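Local atomic coordinates of protein argonaute (Methanocaldococcus jannaschii, PDB entry 5G5S), a protein that cuts single-stranded target DNA complementary to a short 5'-phosphorylated DNA guide, and may defend the archaeon against invading genetic elements. Residues A[446-451]-A[457-462]; A[363-368]-A[442-447]; A[396-401]-A[427-432]. All blocks are in the same frame, centred on the assembly; numbering follows the deposited sequence.

How the contacts relate
All three contacts belong to the Mid domain and its four-stranded parallel sheet, ordered 397-407, 357-365, 428-434, 456-462. Contacts 1 and 2 share helix 442-452 on one face; their centres lie about 8 Å apart, and L451 CD2 of contact 1 meets L363 CD1 of contact 2 at 3.7 Å. Contact 3 is on the other face, its centre about 12 Å from that of contact 1 and 17 Å from that of contact 2. Strand pairing ties it to both: Q459 O and I432 N are 2.8 Å apart, L363 N and L431 O 2.9 Å. Contact 1 includes Q459, in the pocket for the guide's 5' phosphate; the F429 side chain comes within about 4 Å of Q459's.

Contact 1. Residues A[446-451]-A[457-462]; sequences ILKKQL and ISQNIL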
# COMPACT_ATOMS: atom_id res chain seq x y z
N ILE A 446 -0.76 14.64 13.55
CA ILE A 446 -1.95 15.01 14.34
C ILE A 446 -2.27 16.47 14.06
O ILE A 446 -3.43 16.80 13.84
CB ILE A 446 -1.77 14.70 15.87
CG1 ILE A 446 -1.79 13.18 16.15
CG2 ILE A 446 -2.78 15.44 16.77
CD1 ILE A 446 -2.99 12.42 15.54
N LEU A 447 -1.22 17.33 14.01
CA LEU A 447 -1.35 18.75 13.71
C LEU A 447 -1.95 18.99 12.33
O LEU A 447 -2.88 19.77 12.22
CB LEU A 447 -0.01 19.50 13.89
CG LEU A 447 -0.07 21.05 13.83
CD1 LEU A 447 -0.84 21.62 15.00
CD2 LEU A 447 1.32 21.66 13.78
N LYS A 448 -1.46 18.29 11.29
CA LYS A 448 -1.97 18.42 9.92
C LYS A 448 -3.45 18.08 9.78
O LYS A 448 -4.21 18.82 9.14
CB LYS A 448 -1.16 17.56 8.95
CG LYS A 448 0.26 18.05 8.75
CD LYS A 448 0.85 17.51 7.45
CE LYS A 448 1.18 16.04 7.47
NZ LYS A 448 1.94 15.65 6.25
N LYS A 449 -3.85 16.94 10.38
CA LYS A 449 -5.20 16.40 10.38
C LYS A 449 -6.19 17.40 11.00
O LYS A 449 -7.17 17.77 10.35
CB LYS A 449 -5.21 15.05 11.10
CG LYS A 449 -6.55 14.34 11.14
CD LYS A 449 -6.41 12.98 11.79
CE LYS A 449 -6.55 12.99 13.30
NZ LYS A 449 -6.02 11.74 13.90
N GLN A 450 -5.91 17.84 12.24
CA GLN A 450 -6.71 18.80 13.01
C GLN A 450 -6.76 20.19 12.37
O GLN A 450 -7.74 20.92 12.56
CB GLN A 450 -6.21 18.90 14.47
CG GLN A 450 -6.52 17.66 15.31
CD GLN A 450 -6.39 17.91 16.79
OE1 GLN A 450 -5.54 18.66 17.27
NE2 GLN A 450 -7.24 17.24 17.57
N LEU A 451 -5.69 20.56 11.64
CA LEU A 451 -5.55 21.80 10.89
C LEU A 451 -6.53 21.76 9.71
O LEU A 451 -7.20 22.76 9.45
CB LEU A 451 -4.11 21.92 10.36
CG LEU A 451 -3.28 23.18 10.66
CD1 LEU A 451 -3.58 23.78 12.01
CD2 LEU A 451 -1.81 22.87 10.55
N ILE A 457 -4.96 23.53 4.76
CA ILE A 457 -4.12 22.51 4.11
C ILE A 457 -2.70 22.78 4.64
O ILE A 457 -2.34 23.94 4.82
CB ILE A 457 -4.22 22.56 2.56
CG1 ILE A 457 -5.65 22.23 2.10
CG2 ILE A 457 -3.19 21.62 1.88
CD1 ILE A 457 -6.03 22.74 0.73
N SER A 458 -1.95 21.73 4.97
CA SER A 458 -0.63 21.93 5.57
C SER A 458 0.43 20.93 5.14
O SER A 458 0.10 19.82 4.73
CB SER A 458 -0.73 21.92 7.09
OG SER A 458 -1.46 20.79 7.55
N GLN A 459 1.69 21.34 5.28
CA GLN A 459 2.84 20.48 5.01
C GLN A 459 3.92 20.71 6.06
O GLN A 459 4.26 21.86 6.38
CB GLN A 459 3.38 20.67 3.58
CG GLN A 459 4.47 19.65 3.16
CD GLN A 459 4.09 18.20 3.34
OE1 GLN A 459 4.75 17.44 4.06
NE2 GLN A 459 3.03 17.77 2.70
N ASN A 460 4.44 19.60 6.61
CA ASN A 460 5.50 19.61 7.60
C ASN A 460 6.83 19.28 6.96
O ASN A 460 6.88 18.54 5.97
CB ASN A 460 5.19 18.69 8.79
CG ASN A 460 4.89 17.24 8.45
OD1 ASN A 460 4.30 16.91 7.41
ND2 ASN A 460 5.22 16.35 9.36
N ILE A 461 7.91 19.86 7.50
CA ILE A 461 9.29 19.71 7.02
C ILE A 461 10.24 19.70 8.23
O ILE A 461 9.98 20.43 9.19
CB ILE A 461 9.60 20.83 5.97
CG1 ILE A 461 10.57 20.39 4.84
CG2 ILE A 461 9.85 22.23 6.56
CD1 ILE A 461 12.02 20.29 5.18
N LEU A 462 11.30 18.85 8.21
CA LEU A 462 12.26 18.82 9.32
C LEU A 462 13.32 19.88 9.09
O LEU A 462 13.98 19.88 8.04
CB LEU A 462 12.91 17.43 9.53
CG LEU A 462 12.00 16.25 9.90
CD1 LEU A 462 12.79 14.96 9.92
CD2 LEU A 462 11.30 16.45 11.25
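K448 reaches from helix 442-452 to N460 on strand 456-462 and makes the one hydrogen bond between the two segments, NZ to OD1 at 2.9 Å. The ammonium group approaches at a C=O...N angle of 146°, tilted 29° from the carbonyl plane, and the two side chains cross at about a right angle. A bend at chi3 (-71°) turns the end of the lysine toward the amide oxygen, which also brings CE to 3.2 Å from OD1. NZ also has two ion pairs, both long and weak, with E445 OE2 and the chain-terminal I715 OXT. The carbonyl oxygen of S458 accepts a hydrogen bond from K485 NZ.

Helix and strand are consecutive elements of the beta-alpha-beta unit 428-434, 442-452, 456-462 in the Rossmann-like Mid domain, and they run nearly antiparallel with 7.7 Å between the short axes. Residues 459-462 bind the 5'-phosphorylated end of the guide. Y444 and K448, with Q459 on the strand and K485 on helix 473-485, probably correspond to the tyrosine-lysine-glutamine-lysine set that surrounds the guide's 5' end in other Argonautes; the side chains of K448 and K485 touch.

The backbones come nearest at K448 and S458, where the strand carries a small residue. The hydroxyl of S458 sits against the helix, with OG 3.4 Å from K448 CA and 3.5 Å from K448 CG. Farther along the helix, L451 puts CD2 beside S458 CB at 3.7 Å, while its side chain also meets A430 of the neighbouring strand.

Contact 2. Residues A[363-368]-A[442-447]; sequences LIDEEI and DYYEIL
The Rossmann-like core of the Mid domain has helix 442-452 packed on one face of its parallel sheet, and at the carboxyl end of strand 357-365 the helix is joined to that sheet by Y444 and D365. The tyrosine donates its hydroxyl hydrogen to the carboxylate, with OH 2.7 Å from D365 OD2. The hydroxyl arrives from above the carboxylate plane, 64° out of it, whereas seen from the tyrosine OD2 lies at the ring edge, near the ring plane and 3.4 Å from CE1. The carboxylate and ring planes are also steeply inclined to each other. D365 CG is anti to the backbone N (chi1 -167°), which carries the carboxylate off the strand and toward the helix.

The other oxygen is turned back to its own chain. OD1 accepts from the backbone N of E367 at 3.2 Å with an N-H...O angle of 145°, an Asx turn at the point where the strand gives way to a 3-10 turn. E367 in turn forms salt bridges with K435 and K437.

One helical turn on from Y444, and two residues back along the strand from D365, the contact is apolar. L363 CD1 faces L447 CD2 at 4.3 Å, a rather loose approach, and both leucines also pack on I415 of helix 412-420 and on I432 of strand 428-434.

Y444 OH also takes a hydrogen bond from the backbone N of K435, so it acts as both donor and acceptor, and these two bonds should restrict the ring's position. Buried D365 uses both oxygens, one for the helix and one for the turn; these donors and the nearby K437 would probably stabilise its negative charge.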
# COMPACT_ATOMS: atom_id res chain seq x y z
N LEU A 363 4.07 27.71 11.11
CA LEU A 363 4.10 27.03 12.40
C LEU A 363 5.48 26.46 12.72
O LEU A 363 5.93 25.51 12.08
CB LEU A 363 2.98 25.96 12.46
CG LEU A 363 1.55 26.50 12.28
CD1 LEU A 363 0.60 25.43 11.87
CD2 LEU A 363 1.04 27.18 13.55
N ILE A 364 6.17 27.08 13.69
CA ILE A 364 7.52 26.71 14.13
C ILE A 364 7.45 26.00 15.48
O ILE A 364 6.83 26.52 16.41
CB ILE A 364 8.49 27.94 14.20
CG1 ILE A 364 8.29 28.94 13.03
CG2 ILE A 364 9.96 27.50 14.30
CD1 ILE A 364 7.52 30.18 13.40
N ASP A 365 8.09 24.82 15.59
CA ASP A 365 8.15 24.02 16.81
C ASP A 365 8.94 24.80 17.87
O ASP A 365 10.01 25.33 17.55
CB ASP A 365 8.83 22.66 16.52
CG ASP A 365 8.68 21.63 17.63
OD1 ASP A 365 9.40 21.73 18.63
OD2 ASP A 365 7.87 20.70 17.46
N GLU A 366 8.39 24.92 19.10
CA GLU A 366 8.98 25.64 20.24
C GLU A 366 10.44 25.27 20.51
O GLU A 366 11.25 26.15 20.80
CB GLU A 366 8.16 25.41 21.52
CG GLU A 366 6.97 26.35 21.69
CD GLU A 366 6.21 26.19 22.99
OE1 GLU A 366 6.85 26.15 24.06
OE2 GLU A 366 4.96 26.14 22.93
N GLU A 367 10.76 23.96 20.40
CA GLU A 367 12.09 23.39 20.63
C GLU A 367 13.20 23.89 19.68
O GLU A 367 14.38 23.72 20.00
CB GLU A 367 12.03 21.85 20.64
CG GLU A 367 11.19 21.27 21.77
CD GLU A 367 11.65 19.92 22.30
OE1 GLU A 367 11.74 18.96 21.51
OE2 GLU A 367 11.91 19.83 23.52
N ILE A 368 12.83 24.51 18.54
CA ILE A 368 13.79 25.04 17.57
C ILE A 368 13.80 26.59 17.45
O ILE A 368 14.36 27.13 16.49
CB ILE A 368 13.74 24.29 16.20
CG1 ILE A 368 12.33 24.31 15.57
CG2 ILE A 368 14.30 22.87 16.33
CD1 ILE A 368 12.26 24.14 14.07
N ASP A 442 4.58 11.62 14.89
CA ASP A 442 3.16 11.42 14.64
C ASP A 442 2.32 12.60 15.14
O ASP A 442 1.22 12.81 14.61
CB ASP A 442 2.68 10.08 15.24
CG ASP A 442 3.07 8.86 14.41
OD1 ASP A 442 3.12 8.97 13.16
OD2 ASP A 442 3.27 7.78 15.01
N TYR A 443 2.84 13.39 16.11
CA TYR A 443 2.18 14.59 16.63
C TYR A 443 2.11 15.65 15.53
O TYR A 443 1.14 16.42 15.49
CB TYR A 443 2.88 15.14 17.88
CG TYR A 443 2.59 14.38 19.17
CD1 TYR A 443 1.30 14.34 19.69
CD2 TYR A 443 3.61 13.79 19.90
CE1 TYR A 443 1.03 13.67 20.88
CE2 TYR A 443 3.35 13.13 21.10
CZ TYR A 443 2.06 13.07 21.59
OH TYR A 443 1.80 12.42 22.78
N TYR A 444 3.09 15.67 14.61
CA TYR A 444 3.10 16.57 13.45
C TYR A 444 1.99 16.19 12.48
O TYR A 444 1.37 17.07 11.88
CB TYR A 444 4.47 16.57 12.74
CG TYR A 444 5.60 17.19 13.54
CD1 TYR A 444 5.49 18.48 14.04
CD2 TYR A 444 6.80 16.51 13.72
CE1 TYR A 444 6.54 19.07 14.77
CE2 TYR A 444 7.86 17.10 14.41
CZ TYR A 444 7.72 18.37 14.95
OH TYR A 444 8.75 18.94 15.64
N GLU A 445 1.71 14.87 12.35
CA GLU A 445 0.63 14.33 11.52
C GLU A 445 -0.73 14.64 12.19
O GLU A 445 -1.71 14.90 11.49
CB GLU A 445 0.80 12.81 11.31
CG GLU A 445 2.00 12.40 10.46
CD GLU A 445 2.00 12.91 9.03
OE1 GLU A 445 0.94 12.84 8.37
OE2 GLU A 445 3.06 13.38 8.58
N ILE A 446 -0.76 14.64 13.55
CA ILE A 446 -1.95 15.01 14.34
C ILE A 446 -2.27 16.47 14.06
O ILE A 446 -3.43 16.80 13.84
CB ILE A 446 -1.77 14.70 15.87
CG1 ILE A 446 -1.79 13.18 16.15
CG2 ILE A 446 -2.78 15.44 16.77
CD1 ILE A 446 -2.99 12.42 15.54
N LEU A 447 -1.22 17.33 14.01
CA LEU A 447 -1.35 18.75 13.71
C LEU A 447 -1.95 18.99 12.33
O LEU A 447 -2.88 19.77 12.22
CB LEU A 447 -0.01 19.50 13.89
CG LEU A 447 -0.07 21.05 13.83
CD1 LEU A 447 -0.84 21.62 15.00
CD2 LEU A 447 1.32 21.66 13.78

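Contact 3. Residues A[396-401]-A[427-432]; sequences PKFNYA and ICFALI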
# COMPACT_ATOMS: atom_id res chain seq x y z
N PRO A 396 -1.60 30.11 -7.30
CA PRO A 396 -1.99 30.94 -6.14
C PRO A 396 -0.77 31.50 -5.41
O PRO A 396 0.33 30.98 -5.55
CB PRO A 396 -2.75 29.95 -5.26
CG PRO A 396 -2.17 28.60 -5.59
CD PRO A 396 -1.74 28.67 -7.03
N LYS A 397 -0.98 32.57 -4.62
CA LYS A 397 0.07 33.20 -3.83
C LYS A 397 -0.07 32.80 -2.36
O LYS A 397 -1.15 32.40 -1.93
CB LYS A 397 0.03 34.72 -3.99
N PHE A 398 1.02 32.88 -1.60
CA PHE A 398 1.02 32.57 -0.18
C PHE A 398 1.24 33.87 0.62
O PHE A 398 2.27 34.54 0.46
CB PHE A 398 2.06 31.48 0.15
CG PHE A 398 1.79 30.15 -0.52
CD1 PHE A 398 0.96 29.21 0.08
CD2 PHE A 398 2.37 29.83 -1.74
CE1 PHE A 398 0.70 27.99 -0.55
CE2 PHE A 398 2.11 28.61 -2.36
CZ PHE A 398 1.28 27.69 -1.76
N ASN A 399 0.22 34.25 1.42
CA ASN A 399 0.26 35.45 2.26
C ASN A 399 0.27 35.04 3.74
O ASN A 399 -0.77 34.74 4.32
CB ASN A 399 -0.91 36.39 1.94
CG ASN A 399 -0.86 37.66 2.74
OD1 ASN A 399 -1.40 37.74 3.85
ND2 ASN A 399 -0.16 38.66 2.23
N TYR A 400 1.48 34.99 4.33
CA TYR A 400 1.73 34.57 5.71
C TYR A 400 2.05 35.72 6.67
O TYR A 400 2.55 35.48 7.77
CB TYR A 400 2.80 33.44 5.76
CG TYR A 400 4.10 33.83 5.10
CD1 TYR A 400 5.05 34.59 5.77
CD2 TYR A 400 4.36 33.49 3.77
CE1 TYR A 400 6.22 35.01 5.14
CE2 TYR A 400 5.53 33.90 3.13
CZ TYR A 400 6.46 34.65 3.83
OH TYR A 400 7.62 35.07 3.21
N ALA A 401 1.76 36.97 6.26
CA ALA A 401 2.00 38.18 7.06
C ALA A 401 1.31 38.07 8.42
O ALA A 401 0.12 37.76 8.49
CB ALA A 401 1.50 39.41 6.32
N ILE A 427 -10.07 28.28 1.92
CA ILE A 427 -8.84 27.50 1.80
C ILE A 427 -7.62 28.30 2.26
O ILE A 427 -7.32 29.37 1.72
CB ILE A 427 -8.66 26.86 0.38
CG1 ILE A 427 -9.72 25.75 0.11
CG2 ILE A 427 -7.24 26.34 0.13
CD1 ILE A 427 -9.70 24.49 1.08
N CYS A 428 -6.92 27.77 3.27
CA CYS A 428 -5.72 28.36 3.84
C CYS A 428 -4.58 27.36 3.77
O CYS A 428 -4.80 26.17 3.49
CB CYS A 428 -5.97 28.81 5.28
SG CYS A 428 -7.14 30.18 5.44
N PHE A 429 -3.35 27.84 4.00
CA PHE A 429 -2.18 26.98 4.00
C PHE A 429 -1.39 27.13 5.30
O PHE A 429 -1.45 28.18 5.93
CB PHE A 429 -1.29 27.18 2.76
CG PHE A 429 -0.23 26.11 2.63
CD1 PHE A 429 -0.56 24.83 2.21
CD2 PHE A 429 1.08 26.37 3.01
CE1 PHE A 429 0.41 23.82 2.16
CE2 PHE A 429 2.05 25.36 2.96
CZ PHE A 429 1.71 24.10 2.54
N ALA A 430 -0.68 26.07 5.71
CA ALA A 430 0.17 26.12 6.89
C ALA A 430 1.47 25.38 6.64
O ALA A 430 1.45 24.22 6.24
CB ALA A 430 -0.54 25.55 8.11
N LEU A 431 2.60 26.07 6.81
CA LEU A 431 3.92 25.47 6.64
C LEU A 431 4.44 25.16 8.04
O LEU A 431 4.63 26.07 8.84
CB LEU A 431 4.86 26.40 5.86
CG LEU A 431 6.28 25.90 5.58
CD1 LEU A 431 6.29 24.80 4.52
CD2 LEU A 431 7.19 27.05 5.16
N ILE A 432 4.57 23.86 8.35
CA ILE A 432 5.01 23.38 9.65
C ILE A 432 6.51 23.08 9.62
O ILE A 432 6.96 22.23 8.84
CB ILE A 432 4.15 22.17 10.13
CG1 ILE A 432 2.65 22.52 10.23
CG2 ILE A 432 4.66 21.58 11.44
CD1 ILE A 432 1.71 21.30 9.97
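The backbone N of F398 is held by OD1 of N387 from helix 372-390, and the ring of the same residue extends over the sheet to meet F429. The sheet is the parallel four-stranded core of the Rossmann-like Mid domain. Strand 397-407 stands at its edge and strand 428-434 lies two places in, with strand 357-365 between them, so the two phenylalanines meet across an intervening strand. They do so on the face away from helix 442-452, and F398 also rests on T360 of that middle strand.

The rings form an offset edge-to-face pair, the edge of F398 directed toward the face of F429, with centroids 5.4 Å apart and planes at 68°. Their first torsions differ: F398 carries CG beside the backbone N (chi1 -63°), while F429 has CG anti to its N (chi1 -169°). Both CB atoms point toward the other strand, and with these torsions the rings meet between alpha carbons of F398 and F429 that are 7.7 Å apart.

Around the pair the layer is largely aromatic and aliphatic. F383 and Y386 of helix 372-390 meet the F398 ring, L486 touches it too, and L431 packs against V379, M382 and F383 of the same helix. Toward strand 456-462, the F429 side chain comes near Q459, part of the guide-phosphate site.

The touching atoms are CD1 and CE1 of F398 and CB, CG and CD2 of F429. F398 CE1 lies 3.8 Å from F429 CG and 3.9 Å from F429 CD2, and F429 CB sits in the plane of the F398 ring at its edge, 4.0 Å from F398 CD1.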